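Local structure of enoyl-CoA hydratase (3T3W) at residues Tyr106-Arg114 / Phe241-Phe249; Ser130-Pro138 / Val162-Glu170. The protein probably acts as an enoyl-CoA hydratase of the crotonase family, adding water across the double bond of enoyl-CoA thioesters in lipid metabolism. One frame throughout, in Å; residues are numbered along the deposited sequence. Where two conformers were deposited one is given.

Of the four segments, 106-114 comes first from the N terminus, near the end of helix 95-115. After strands 120-124 and 127-129 the chain reaches residues 130-138, and a 23-residue excursion without helix, carrying strands 141-145 and 149-151, returns it to 162-170. Interaction 2 closes that short loop, tying helix 133-136 to the loop entering helix 167-171. Only after several more helices does 241-249 come back to 106-114, so the loop of interaction 1, which ties helix 95-115 to the C-terminal helix 241-263, encloses the whole of interaction 2. Their centres are 9 Å apart and they touch directly: Ser110 OG lies 2.9 Å from Leu134 O, probably hydrogen-bonded.

Interaction 1. Residues Tyr106-Arg114 / Phe241-Phe249; sequences YLEYSLRWR and FYAAIQSVF
Leu107 and Leu111, one helical turn apart, point from helix 95-115 at the start of helix 241-263. The two short segments run nearly antiparallel, at 162°, and their axes approach to 11.6 Å, a spacing bridged by side chains. With CG anti to the backbone N, Leu107 reaches across the gap and its two methyls part. CD2 sits over one face of the Phe249 ring, 4.0 Å from the centroid and 25° off the normal, a CH-pi contact displaced toward the rim; CD1 presses on Ile245 CG2 at 3.4 Å, tighter than usual van der Waals contact.

Leu111 is a knob in a hole formed by Phe241, Tyr242, Ile245 and Gln246. Its CD1 comes to 3.5 Å from Gln246 NE2, while CD2 meets Phe241 CE2 obliquely at 4.3 Å. A bend at chi2 brings the Gln246 amide obliquely across the leucine ends, with OE1 3.5 Å from Leu107 CD2. That oxygen is not left to hydrocarbon alone, since it accepts a hydrogen bond from Arg230 of the second subunit.

At the other end, the Phe241 ring brings CD2 over one face of the Arg114 guanidinium, 3.4 Å from NH2, with the two planes only 19° apart. The two side chains pass in opposite directions. A salt bridge from NH1 to Asp237 and a hydrogen bond from NH2 to the Asn233 carbonyl hold the flat group.

Across the interface the two helices therefore meet through apolar packing and the face of a guanidinium, while the polar ends of Arg114 and Gln246 find their partners elsewhere, the latter linking this buried seam to subunit assembly.

Interaction 2. Residues Ser130-Pro138 / Val162-Glu170; sequences SGGLLLCWP and VEYHGHTWE. With ZN (zinc ion), chain T.
Trp137 fills a hollow lined by Tyr164, Gly166, His167 and Glu170 within the crotonase fold, where the short helix 133-136 packs against the loop leading into helix 167-171. Both rings of the indole are covered on one face: Gly166 CA lies 3.8 Å from the centroid of the six-membered ring, and Glu170 CG 3.7 Å from that of the five-membered ring. Gly166 is a shallow point in the wall, because a beta carbon there would collide with Trp137 CE3. On the opposite face lies Leu133 CB. The leading edge of the indole drives into the His167 ring, with CH2 3.5 Å above its centre and the planes at 69°, a T-shaped pair. Asp152 hydrogen-bonds NE2 of this imidazole and thereby helps set its rotation.

The Glu170 carboxylate lies almost parallel to the indole, 6° between planes. A bend at chi2 (-78°) folds it back along the ring, and OE2 forms a salt bridge with Arg174 of the fifth subunit.

Farther along, smaller bumps interlock. Val162 CG1 abuts the Ser130 backbone at its C atom, 3.6 Å away, and its CG2 packs against Leu134 CD1. Leu134 in turn rests its CG against Tyr164 CB. Between these residues Glu163 turns to the zinc ion, which its OE2 binds together with Glu102, His252 and His256.

A water joins the two segments near Pro138: it donates to Trp137 O and lies 2.7 Å from Tyr164 OH, in the plane of the phenol ring.

Interaction 1. Residues Tyr106-Arg114 / Phe241-Phe249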
ATOM      1  N   TYR F 106       3.219  24.481  -7.399  1.00 11.31           N
ATOM      2  CA  TYR F 106       1.937  23.865  -7.291  1.00 10.93           C
ATOM      3  C   TYR F 106       2.088  22.681  -6.305  1.00 11.67           C
ATOM      4  O   TYR F 106       1.641  22.760  -5.138  1.00 12.15           O
ATOM      5  CB  TYR F 106       1.403  23.500  -8.674  1.00 10.84           C
ATOM      6  CG  TYR F 106       1.234  24.703  -9.620  1.00 11.23           C
ATOM      7  CD1 TYR F 106       1.038  25.989  -9.107  1.00 11.02           C
ATOM      8  CD2 TYR F 106       1.206  24.539 -11.011  1.00 10.72           C
ATOM      9  CE1 TYR F 106       0.866  27.057  -9.961  1.00 11.48           C
ATOM     10  CE2 TYR F 106       1.017  25.608 -11.867  1.00 11.23           C
ATOM     11  CZ  TYR F 106       0.859  26.867 -11.327  1.00 12.19           C
ATOM     12  OH  TYR F 106       0.660  27.966 -12.150  1.00 12.65           O
ATOM     13  N   LEU F 107       2.833  21.667  -6.689  1.00 11.34           N
ATOM     14  CA  LEU F 107       2.877  20.429  -5.889  1.00 11.22           C
ATOM     15  C   LEU F 107       3.610  20.576  -4.546  1.00 10.92           C
ATOM     16  O   LEU F 107       3.045  20.256  -3.477  1.00 10.28           O
ATOM     17  CB  LEU F 107       3.523  19.321  -6.707  1.00 11.57           C
ATOM     18  CG  LEU F 107       3.430  17.909  -6.118  1.00 12.99           C
ATOM     19  CD1 LEU F 107       1.984  17.482  -6.040  1.00 14.55           C
ATOM     20  CD2 LEU F 107       4.215  16.929  -6.968  1.00 13.85           C
ATOM     21  N   GLU F 108       4.865  21.027  -4.578  1.00 10.83           N
ATOM     22  CA  GLU F 108       5.693  21.091  -3.372  1.00 11.79           C
ATOM     23  C   GLU F 108       5.113  22.101  -2.356  1.00 10.80           C
ATOM     24  O   GLU F 108       5.048  21.820  -1.153  1.00  9.66           O
ATOM     25  CB  GLU F 108       7.148  21.455  -3.719  1.00 14.66           C
ATOM     26  CG  GLU F 108       8.124  21.573  -2.549  1.00 18.47           C
ATOM     27  CD  GLU F 108       9.467  22.193  -2.943  1.00 23.51           C
ATOM     28  OE1 GLU F 108       9.981  21.861  -4.046  1.00 25.39           O
ATOM     29  OE2 GLU F 108       9.989  23.040  -2.153  1.00 28.25           O
ATOM     30  N   TYR F 109       4.657  23.258  -2.841  1.00  9.65           N
ATOM     31  CA  TYR F 109       4.074  24.254  -1.953  1.00  9.43           C
ATOM     32  C   TYR F 109       2.845  23.694  -1.265  1.00  8.87           C
ATOM     33  O   TYR F 109       2.709  23.816  -0.069  1.00  8.50           O
ATOM     34  CB  TYR F 109       3.687  25.496  -2.736  1.00  9.75           C
ATOM     35  CG  TYR F 109       4.802  26.509  -3.032  1.00 10.47           C
ATOM     36  CD1 TYR F 109       6.151  26.232  -2.812  1.00 10.84           C
ATOM     37  CD2 TYR F 109       4.482  27.753  -3.589  1.00 10.58           C
ATOM     38  CE1 TYR F 109       7.153  27.167  -3.119  1.00 11.58           C
ATOM     39  CE2 TYR F 109       5.486  28.691  -3.891  1.00 10.96           C
ATOM     40  CZ  TYR F 109       6.805  28.401  -3.668  1.00 11.64           C
ATOM     41  OH  TYR F 109       7.811  29.338  -3.997  1.00 12.83           O
ATOM     42  N   SER F 110       1.948  23.093  -2.035  1.00  8.58           N
ATOM     43  CA  SER F 110       0.680  22.620  -1.485  1.00  8.50           C
ATOM     44  C   SER F 110       0.943  21.495  -0.463  1.00  8.42           C
ATOM     45  O   SER F 110       0.311  21.463   0.597  1.00  7.95           O
ATOM     46  CB  SER F 110      -0.290  22.194  -2.579  1.00  8.91           C
ATOM     47  OG  SER F 110      -0.860  23.295  -3.274  1.00 10.17           O
ATOM     48  N   LEU F 111       1.883  20.592  -0.756  1.00  8.39           N
ATOM     49  CA  LEU F 111       2.246  19.558   0.223  1.00  8.80           C
ATOM     50  C   LEU F 111       2.876  20.133   1.497  1.00  8.90           C
ATOM     51  O   LEU F 111       2.557  19.689   2.597  1.00  8.53           O
ATOM     52  CB  LEU F 111       3.144  18.484  -0.419  1.00  8.88           C
ATOM     53  CG  LEU F 111       2.397  17.450  -1.249  1.00  9.68           C
ATOM     54  CD1 LEU F 111       3.423  16.612  -2.044  1.00 10.13           C
ATOM     55  CD2 LEU F 111       1.511  16.538  -0.379  1.00  9.41           C
ATOM     56  N   ARG F 112       3.718  21.148   1.354  1.00  9.44           N
ATOM     57  CA  ARG F 112       4.317  21.778   2.486  1.00 10.67           C
ATOM     58  C   ARG F 112       3.243  22.395   3.386  1.00  9.74           C
ATOM     59  O   ARG F 112       3.280  22.207   4.612  1.00  9.54           O
ATOM     60  CB  ARG F 112       5.298  22.872   2.042  1.00 12.56           C
ATOM     61  CG  ARG F 112       5.864  23.569   3.237  1.00 15.50           C
ATOM     62  CD  ARG F 112       7.206  24.153   2.967  1.00 18.69           C
ATOM     63  NE  ARG F 112       7.275  25.118   1.893  1.00 20.48           N
ATOM     64  CZ  ARG F 112       7.967  24.947   0.764  1.00 22.97           C
ATOM     65  NH1 ARG F 112       8.067  25.936  -0.117  1.00 24.02           N
ATOM     66  NH2 ARG F 112       8.561  23.790   0.496  1.00 25.12           N
ATOM     67  N   TRP F 113       2.253  23.062   2.799  1.00  9.01           N
ATOM     68  CA  TRP F 113       1.176  23.650   3.628  1.00  8.55           C
ATOM     69  C   TRP F 113       0.355  22.573   4.340  1.00  8.34           C
ATOM     70  O   TRP F 113       0.005  22.712   5.533  1.00  8.74           O
ATOM     71  CB  TRP F 113       0.273  24.500   2.769  1.00  8.63           C
ATOM     72  CG  TRP F 113       1.020  25.548   1.999  1.00  8.53           C
ATOM     73  CD1 TRP F 113       2.244  26.147   2.300  1.00  8.83           C
ATOM     74  CD2 TRP F 113       0.601  26.126   0.728  1.00  8.65           C
ATOM     75  NE1 TRP F 113       2.600  27.053   1.301  1.00  8.78           N
ATOM     76  CE2 TRP F 113       1.630  27.089   0.343  1.00  8.61           C
ATOM     77  CE3 TRP F 113      -0.498  25.931  -0.098  1.00  8.51           C
ATOM     78  CZ2 TRP F 113       1.551  27.808  -0.848  1.00  8.69           C
ATOM     79  CZ3 TRP F 113      -0.572  26.658  -1.286  1.00  8.66           C
ATOM     80  CH2 TRP F 113       0.435  27.584  -1.647  1.00  8.58           C
ATOM     81  N   ARG F 114       0.049  21.508   3.608  1.00  8.32           N
ATOM     82  CA  ARG F 114      -0.642  20.356   4.142  1.00  8.62           C
ATOM     83  C   ARG F 114       0.014  19.857   5.427  1.00  8.67           C
ATOM     84  O   ARG F 114      -0.696  19.446   6.367  1.00  8.92           O
ATOM     85  CB  ARG F 114      -0.729  19.249   3.077  1.00  9.05           C
ATOM     86  CG  ARG F 114      -1.542  18.021   3.463  1.00  9.51           C
ATOM     87  CD  ARG F 114      -0.657  16.885   3.953  1.00 10.38           C
ATOM     88  NE  ARG F 114      -1.425  15.633   4.039  1.00 10.65           N
ATOM     89  CZ  ARG F 114      -0.905  14.464   4.421  1.00 10.49           C
ATOM     90  NH1 ARG F 114       0.380  14.389   4.796  1.00 10.90           N
ATOM     91  NH2 ARG F 114      -1.695  13.385   4.422  1.00 11.34           N
ATOM     92  N   PHE F 241      -1.747   8.420   0.296  1.00  6.74           N
ATOM     93  CA  PHE F 241      -1.922   9.789  -0.143  1.00  6.85           C
ATOM     94  C   PHE F 241      -0.684  10.397  -0.798  1.00  7.05           C
ATOM     95  O   PHE F 241      -0.753  10.837  -1.941  1.00  6.68           O
ATOM     96  CB  PHE F 241      -2.458  10.679   1.000  1.00  7.24           C
ATOM     97  CG  PHE F 241      -2.691  12.085   0.593  1.00  7.59           C
ATOM     98  CD1 PHE F 241      -3.774  12.408  -0.206  1.00  8.31           C
ATOM     99  CD2 PHE F 241      -1.853  13.102   0.989  1.00  8.03           C
ATOM    100  CE1 PHE F 241      -4.002  13.714  -0.644  1.00  8.11           C
ATOM    101  CE2 PHE F 241      -2.104  14.431   0.574  1.00  7.99           C
ATOM    102  CZ  PHE F 241      -3.153  14.724  -0.269  1.00  8.13           C
ATOM    103  N   TYR F 242       0.458  10.420  -0.094  1.00  7.09           N
ATOM    104  CA  TYR F 242       1.686  10.964  -0.689  1.00  7.23           C
ATOM    105  C   TYR F 242       2.011  10.293  -2.028  1.00  6.89           C
ATOM    106  O   TYR F 242       2.249  10.975  -3.032  1.00  6.89           O
ATOM    107  CB  TYR F 242       2.878  10.761   0.255  1.00  7.84           C
ATOM    108  CG  TYR F 242       4.158  11.354  -0.302  1.00  8.08           C
ATOM    109  CD1 TYR F 242       5.086  10.585  -1.023  1.00  8.34           C
ATOM    110  CD2 TYR F 242       4.463  12.681  -0.072  1.00  8.76           C
ATOM    111  CE1 TYR F 242       6.270  11.156  -1.479  1.00  8.73           C
ATOM    112  CE2 TYR F 242       5.649  13.263  -0.592  1.00  8.81           C
ATOM    113  CZ  TYR F 242       6.538  12.482  -1.278  1.00  9.09           C
ATOM    114  OH  TYR F 242       7.773  13.038  -1.739  1.00 10.43           O
ATOM    115  N   ALA F 243       2.018   8.977  -2.053  1.00  6.59           N
ATOM    116  CA  ALA F 243       2.367   8.226  -3.274  1.00  6.59           C
ATOM    117  C   ALA F 243       1.374   8.520  -4.422  1.00  6.24           C
ATOM    118  O   ALA F 243       1.795   8.681  -5.566  1.00  6.01           O
ATOM    119  CB  ALA F 243       2.436   6.698  -2.993  1.00  6.85           C
ATOM    120  N   ALA F 244       0.089   8.633  -4.119  1.00  5.92           N
ATOM    121  CA  ALA F 244      -0.935   8.874  -5.133  1.00  5.99           C
ATOM    122  C   ALA F 244      -0.826  10.276  -5.691  1.00  5.99           C
ATOM    123  O   ALA F 244      -0.937  10.513  -6.913  1.00  5.94           O
ATOM    124  CB  ALA F 244      -2.349   8.608  -4.567  1.00  5.80           C
ATOM    125  N   ILE F 245      -0.565  11.243  -4.816  1.00  6.15           N
ATOM    126  CA  ILE F 245      -0.356  12.633  -5.265  1.00  6.59           C
ATOM    127  C   ILE F 245       0.835  12.735  -6.238  1.00  6.56           C
ATOM    128  O   ILE F 245       0.766  13.366  -7.283  1.00  6.40           O
ATOM    129  CB  ILE F 245      -0.108  13.556  -4.045  1.00  6.74           C
ATOM    130  CG1 ILE F 245      -1.422  13.769  -3.264  1.00  6.82           C
ATOM    131  CG2 ILE F 245       0.456  14.902  -4.517  1.00  7.26           C
ATOM    132  CD1 ILE F 245      -2.430  14.663  -3.970  1.00  6.70           C
ATOM    133  N   GLN F 246       1.925  12.061  -5.909  1.00  6.75           N
ATOM    134  CA  GLN F 246       3.074  12.021  -6.793  1.00  7.16           C
ATOM    135  C   GLN F 246       2.738  11.346  -8.137  1.00  7.22           C
ATOM    136  O   GLN F 246       3.151  11.833  -9.228  1.00  7.22           O
ATOM    137  CB  GLN F 246       4.275  11.376  -6.095  1.00  7.69           C
ATOM    138  CG  GLN F 246       4.808  12.116  -4.865  1.00  8.11           C
ATOM    139  CD  GLN F 246       5.291  13.515  -5.157  1.00  8.54           C
ATOM    140  OE1 GLN F 246       5.759  13.819  -6.263  1.00  8.83           O
ATOM    141  NE2 GLN F 246       5.220  14.392  -4.139  1.00  8.75           N
ATOM    142  N   SER F 247       1.982  10.245  -8.079  1.00  7.13           N
ATOM    143  CA  SER F 247       1.592   9.537  -9.283  0.50  7.06           C
ATOM    144  C   SER F 247       0.779  10.417 -10.214  1.00  7.06           C
ATOM    145  O   SER F 247       1.045  10.466 -11.444  1.00  6.88           O
ATOM    146  CB  SER F 247       0.820   8.266  -8.926  0.50  7.02           C
ATOM    147  OG  SER F 247       0.772   7.376 -10.010  0.50  6.73           O
ATOM    148  N   VAL F 248      -0.212  11.117  -9.665  1.00  6.86           N
ATOM    149  CA  VAL F 248      -1.105  11.892 -10.506  1.00  6.75           C
ATOM    150  C   VAL F 248      -0.398  13.121 -11.063  1.00  7.01           C
ATOM    151  O   VAL F 248      -0.690  13.566 -12.170  1.00  6.98           O
ATOM    152  CB  VAL F 248      -2.448  12.229  -9.800  1.00  6.73           C
ATOM    153  CG1 VAL F 248      -3.337  13.017 -10.758  1.00  6.71           C
ATOM    154  CG2 VAL F 248      -3.151  10.918  -9.383  1.00  6.53           C
ATOM    155  N   PHE F 249       0.602  13.630 -10.362  1.00  7.21           N
ATOM    156  CA  PHE F 249       1.383  14.743 -10.901  1.00  7.56           C
ATOM    157  C   PHE F 249       1.973  14.376 -12.266  1.00  7.72           C
ATOM    158  O   PHE F 249       1.859  15.137 -13.217  1.00  7.70           O
ATOM    159  CB  PHE F 249       2.466  15.211  -9.923  1.00  7.80           C
ATOM    160  CG  PHE F 249       3.235  16.390 -10.423  1.00  8.29           C
ATOM    161  CD1 PHE F 249       2.670  17.642 -10.416  1.00  8.53           C
ATOM    162  CD2 PHE F 249       4.490  16.240 -10.961  1.00  8.55           C
ATOM    163  CE1 PHE F 249       3.369  18.743 -10.861  1.00  8.81           C
ATOM    164  CE2 PHE F 249       5.210  17.365 -11.436  1.00  8.93           C
ATOM    165  CZ  PHE F 249       4.623  18.615 -11.365  1.00  9.24           C
TER

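Interaction 2. Residues Ser130-Pro138 / Val162-Glu170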
ATOM      1  N   SER F 130     -10.344  25.118 -10.028  1.00  8.64           N
ATOM      2  CA  SER F 130      -9.108  24.476 -10.425  1.00  8.65           C
ATOM      3  C   SER F 130      -7.939  24.739  -9.464  1.00  8.84           C
ATOM      4  O   SER F 130      -7.924  24.211  -8.354  1.00  8.69           O
ATOM      5  CB  SER F 130      -8.813  24.847 -11.865  1.00  8.73           C
ATOM      6  OG  SER F 130      -9.693  24.219 -12.806  1.00  8.80           O
ATOM      7  N   GLY F 131      -6.981  25.568  -9.847  1.00  9.03           N
ATOM      8  CA  GLY F 131      -5.884  25.897  -8.910  1.00  9.21           C
ATOM      9  C   GLY F 131      -6.330  26.451  -7.558  1.00  9.02           C
ATOM     10  O   GLY F 131      -5.581  26.388  -6.596  1.00 10.35           O
ATOM     11  N   GLY F 132      -7.502  27.060  -7.455  1.00  8.92           N
ATOM     12  CA  GLY F 132      -8.076  27.421  -6.147  1.00  8.69           C
ATOM     13  C   GLY F 132      -8.086  26.260  -5.129  1.00  8.34           C
ATOM     14  O   GLY F 132      -7.882  26.444  -3.905  1.00  8.00           O
ATOM     15  N   LEU F 133      -8.322  25.061  -5.640  1.00  8.19           N
ATOM     16  CA  LEU F 133      -8.362  23.854  -4.813  1.00  7.49           C
ATOM     17  C   LEU F 133      -7.014  23.552  -4.185  1.00  7.57           C
ATOM     18  O   LEU F 133      -6.935  22.925  -3.115  1.00  7.49           O
ATOM     19  CB  LEU F 133      -8.839  22.670  -5.654  1.00  7.46           C
ATOM     20  CG  LEU F 133     -10.267  22.849  -6.217  1.00  7.59           C
ATOM     21  CD1 LEU F 133     -10.507  21.872  -7.350  1.00  7.42           C
ATOM     22  CD2 LEU F 133     -11.296  22.645  -5.079  1.00  7.52           C
ATOM     23  N   LEU F 134      -5.934  23.974  -4.836  1.00  7.52           N
ATOM     24  CA  LEU F 134      -4.586  23.797  -4.280  1.00  7.73           C
ATOM     25  C   LEU F 134      -4.324  24.704  -3.090  1.00  7.94           C
ATOM     26  O   LEU F 134      -3.381  24.459  -2.337  1.00  8.22           O
ATOM     27  CB  LEU F 134      -3.504  24.006  -5.350  1.00  8.14           C
ATOM     28  CG  LEU F 134      -3.105  22.774  -6.126  1.00  8.21           C
ATOM     29  CD1 LEU F 134      -4.288  22.268  -6.951  1.00  8.88           C
ATOM     30  CD2 LEU F 134      -1.899  23.007  -7.006  1.00  8.67           C
ATOM     31  N   LEU F 135      -5.184  25.703  -2.875  1.00  7.90           N
ATOM     32  CA  LEU F 135      -5.043  26.572  -1.712  1.00  8.19           C
ATOM     33  C   LEU F 135      -5.864  26.065  -0.526  1.00  8.57           C
ATOM     34  O   LEU F 135      -5.391  26.165   0.598  1.00  8.67           O
ATOM     35  CB  LEU F 135      -5.424  28.002  -2.039  1.00  8.47           C
ATOM     36  CG  LEU F 135      -4.750  28.616  -3.298  1.00  8.62           C
ATOM     37  CD1 LEU F 135      -5.086  30.121  -3.402  1.00  9.40           C
ATOM     38  CD2 LEU F 135      -3.223  28.384  -3.292  1.00  8.66           C
ATOM     39  N   CYS F 136      -7.084  25.561  -0.753  1.00  8.50           N
ATOM     40  CA  CYS F 136      -7.932  25.145   0.342  1.00  8.93           C
ATOM     41  C   CYS F 136      -7.735  23.674   0.721  1.00  8.49           C
ATOM     42  O   CYS F 136      -7.791  23.348   1.919  1.00  8.64           O
ATOM     43  CB  CYS F 136      -9.422  25.459   0.071  1.00  9.30           C
ATOM     44  SG  CYS F 136     -10.141  24.686  -1.371  1.00 10.30           S
ATOM     45  N   TRP F 137      -7.514  22.771  -0.235  1.00  8.19           N
ATOM     46  CA  TRP F 137      -7.332  21.356   0.143  1.00  7.50           C
ATOM     47  C   TRP F 137      -6.232  21.095   1.149  1.00  7.50           C
ATOM     48  O   TRP F 137      -6.417  20.236   2.025  1.00  8.10           O
ATOM     49  CB  TRP F 137      -7.148  20.451  -1.070  1.00  7.28           C
ATOM     50  CG  TRP F 137      -8.393  20.103  -1.830  1.00  7.22           C
ATOM     51  CD1 TRP F 137      -9.687  20.034  -1.377  1.00  7.25           C
ATOM     52  CD2 TRP F 137      -8.440  19.638  -3.211  1.00  7.28           C
ATOM     53  NE1 TRP F 137     -10.547  19.608  -2.363  1.00  7.56           N
ATOM     54  CE2 TRP F 137      -9.847  19.343  -3.498  1.00  7.47           C
ATOM     55  CE3 TRP F 137      -7.494  19.457  -4.203  1.00  6.98           C
ATOM     56  CZ2 TRP F 137     -10.253  18.879  -4.727  1.00  7.74           C
ATOM     57  CZ3 TRP F 137      -7.925  19.001  -5.439  1.00  7.31           C
ATOM     58  CH2 TRP F 137      -9.264  18.697  -5.685  1.00  7.42           C
ATOM     59  N   PRO F 138      -5.095  21.819   1.080  1.00  7.58           N
ATOM     60  CA  PRO F 138      -4.037  21.609   2.110  1.00  7.55           C
ATOM     61  C   PRO F 138      -4.436  21.994   3.549  1.00  7.91           C
ATOM     62  O   PRO F 138      -3.763  21.618   4.497  1.00  7.87           O
ATOM     63  CB  PRO F 138      -2.867  22.468   1.601  1.00  7.42           C
ATOM     64  CG  PRO F 138      -3.096  22.430   0.103  1.00  7.51           C
ATOM     65  CD  PRO F 138      -4.579  22.615  -0.048  1.00  7.18           C
ATOM     66  N   VAL F 162      -6.234  19.120 -11.990  1.00  9.45           N
ATOM     67  CA  VAL F 162      -5.075  19.938 -11.538  1.00  8.99           C
ATOM     68  C   VAL F 162      -3.957  19.080 -10.935  1.00 10.04           C
ATOM     69  O   VAL F 162      -4.086  17.834 -10.748  1.00 10.03           O
ATOM     70  CB  VAL F 162      -5.517  21.035 -10.548  1.00  9.35           C
ATOM     71  CG1 VAL F 162      -6.437  22.056 -11.273  1.00  9.36           C
ATOM     72  CG2 VAL F 162      -6.225  20.415  -9.330  1.00  8.98           C
ATOM     73  N   GLU F 163      -2.857  19.767 -10.616  1.00  9.17           N
ATOM     74  CA  GLU F 163      -1.574  19.116 -10.330  1.00  8.97           C
ATOM     75  C   GLU F 163      -1.538  18.321  -9.039  1.00  8.80           C
ATOM     76  O   GLU F 163      -0.714  17.403  -8.904  1.00  9.65           O
ATOM     77  CB  GLU F 163      -0.506  20.222 -10.220  1.00  8.83           C
ATOM     78  CG  GLU F 163      -0.155  20.911 -11.537  1.00  8.81           C
ATOM     79  CD  GLU F 163      -1.087  22.053 -11.999  1.00  9.23           C
ATOM     80  OE1 GLU F 163      -2.141  22.299 -11.367  1.00  9.60           O
ATOM     81  OE2 GLU F 163      -0.761  22.666 -13.050  1.00  9.25           O
ATOM     82  N   TYR F 164      -2.397  18.674  -8.086  1.00  8.29           N
ATOM     83  CA  TYR F 164      -2.462  18.092  -6.752  1.00  8.45           C
ATOM     84  C   TYR F 164      -3.823  17.412  -6.695  1.00  7.87           C
ATOM     85  O   TYR F 164      -4.876  18.074  -6.563  1.00  8.20           O
ATOM     86  CB  TYR F 164      -2.359  19.203  -5.716  1.00  8.49           C
ATOM     87  CG  TYR F 164      -2.388  18.846  -4.235  1.00  8.92           C
ATOM     88  CD1 TYR F 164      -1.213  18.771  -3.500  1.00  9.36           C
ATOM     89  CD2 TYR F 164      -3.580  18.710  -3.536  1.00  9.31           C
ATOM     90  CE1 TYR F 164      -1.213  18.496  -2.128  1.00  9.79           C
ATOM     91  CE2 TYR F 164      -3.597  18.489  -2.156  1.00  9.81           C
ATOM     92  CZ  TYR F 164      -2.397  18.389  -1.449  1.00  9.57           C
ATOM     93  OH  TYR F 164      -2.370  18.186  -0.082  1.00 10.48           O
ATOM     94  N   HIS F 165      -3.805  16.103  -6.868  1.00  7.55           N
ATOM     95  CA  HIS F 165      -5.033  15.341  -7.030  1.00  7.40           C
ATOM     96  C   HIS F 165      -5.659  15.000  -5.679  1.00  7.38           C
ATOM     97  O   HIS F 165      -5.602  13.874  -5.204  1.00  7.66           O
ATOM     98  CB  HIS F 165      -4.815  14.077  -7.885  1.00  7.47           C
ATOM     99  CG  HIS F 165      -6.105  13.388  -8.256  1.00  7.58           C
ATOM    100  ND1 HIS F 165      -6.809  13.724  -9.373  1.00  7.66           N
ATOM    101  CD2 HIS F 165      -6.885  12.471  -7.562  1.00  7.79           C
ATOM    102  CE1 HIS F 165      -7.945  12.997  -9.396  1.00  7.91           C
ATOM    103  NE2 HIS F 165      -7.995  12.244  -8.291  1.00  7.48           N
ATOM    104  N   GLY F 166      -6.335  15.982  -5.100  1.00  7.05           N
ATOM    105  CA  GLY F 166      -7.160  15.785  -3.916  1.00  7.09           C
ATOM    106  C   GLY F 166      -8.523  15.178  -4.260  1.00  6.94           C
ATOM    107  O   GLY F 166      -9.219  14.690  -3.382  1.00  7.17           O
ATOM    108  N   HIS F 167      -8.909  15.249  -5.542  1.00  6.70           N
ATOM    109  CA  HIS F 167     -10.282  15.024  -5.941  1.00  6.70           C
ATOM    110  C   HIS F 167     -10.817  13.704  -5.405  1.00  6.35           C
ATOM    111  O   HIS F 167     -11.927  13.644  -4.833  1.00  6.82           O
ATOM    112  CB  HIS F 167     -10.456  15.009  -7.475  1.00  6.63           C
ATOM    113  CG  HIS F 167      -9.779  16.148  -8.199  1.00  6.95           C
ATOM    114  ND1 HIS F 167      -8.418  16.347  -8.164  1.00  7.38           N
ATOM    115  CD2 HIS F 167     -10.301  17.118  -9.052  1.00  7.26           C
ATOM    116  CE1 HIS F 167      -8.112  17.408  -8.942  1.00  7.33           C
ATOM    117  NE2 HIS F 167      -9.266  17.870  -9.503  1.00  7.26           N
ATOM    118  N   THR F 168     -10.110  12.617  -5.655  1.00  6.07           N
ATOM    119  CA  THR F 168     -10.577  11.302  -5.273  1.00  6.43           C
ATOM    120  C   THR F 168     -10.734  11.156  -3.756  1.00  6.78           C
ATOM    121  O   THR F 168     -11.665  10.514  -3.292  1.00  6.95           O
ATOM    122  CB  THR F 168      -9.655  10.199  -5.828  1.00  6.48           C
ATOM    123  OG1 THR F 168      -9.676  10.284  -7.260  1.00  6.74           O
ATOM    124  CG2 THR F 168     -10.117   8.758  -5.448  1.00  6.77           C
ATOM    125  N   TRP F 169      -9.760  11.701  -3.026  1.00  6.59           N
ATOM    126  CA  TRP F 169      -9.739  11.656  -1.565  1.00  7.07           C
ATOM    127  C   TRP F 169     -10.850  12.479  -0.964  1.00  7.46           C
ATOM    128  O   TRP F 169     -11.463  12.085   0.052  1.00  8.41           O
ATOM    129  CB  TRP F 169      -8.409  12.210  -1.085  1.00  6.72           C
ATOM    130  CG  TRP F 169      -7.226  11.407  -1.582  1.00  6.56           C
ATOM    131  CD1 TRP F 169      -6.507  11.620  -2.727  1.00  6.39           C
ATOM    132  CD2 TRP F 169      -6.674  10.206  -0.975  1.00  6.49           C
ATOM    133  NE1 TRP F 169      -5.535  10.672  -2.876  1.00  6.49           N
ATOM    134  CE2 TRP F 169      -5.601   9.760  -1.857  1.00  6.45           C
ATOM    135  CE3 TRP F 169      -6.961   9.464   0.172  1.00  6.85           C
ATOM    136  CZ2 TRP F 169      -4.825   8.666  -1.558  1.00  6.59           C
ATOM    137  CZ3 TRP F 169      -6.153   8.349   0.478  1.00  6.86           C
ATOM    138  CH2 TRP F 169      -5.121   7.951  -0.381  1.00  6.91           C
ATOM    139  N   GLU F 170     -11.150  13.599  -1.597  1.00  7.66           N
ATOM    140  CA  GLU F 170     -12.088  14.602  -1.052  1.00  8.52           C
ATOM    141  C   GLU F 170     -13.550  14.340  -1.426  1.00  8.56           C
ATOM    142  O   GLU F 170     -14.466  14.595  -0.636  1.00  8.61           O
ATOM    143  CB  GLU F 170     -11.671  15.981  -1.536  1.00  8.72           C
ATOM    144  CG  GLU F 170     -10.318  16.426  -1.013  1.00  9.41           C
ATOM    145  CD  GLU F 170     -10.313  16.932   0.418  1.00 10.14           C
ATOM    146  OE1 GLU F 170     -11.404  17.133   1.017  1.00 10.03           O
ATOM    147  OE2 GLU F 170      -9.187  17.191   0.906  1.00 10.57           O
TER
HETATM  148 ZN    ZN T 301      -0.094  22.011 -14.956  1.00 11.01          ZN
HETATM  149  O   HOH W   1      -4.735  17.790   1.232  1.00 14.19           O
HETATM  150  O   HOH W   2      -1.864  22.994 -15.560  1.00 11.42           O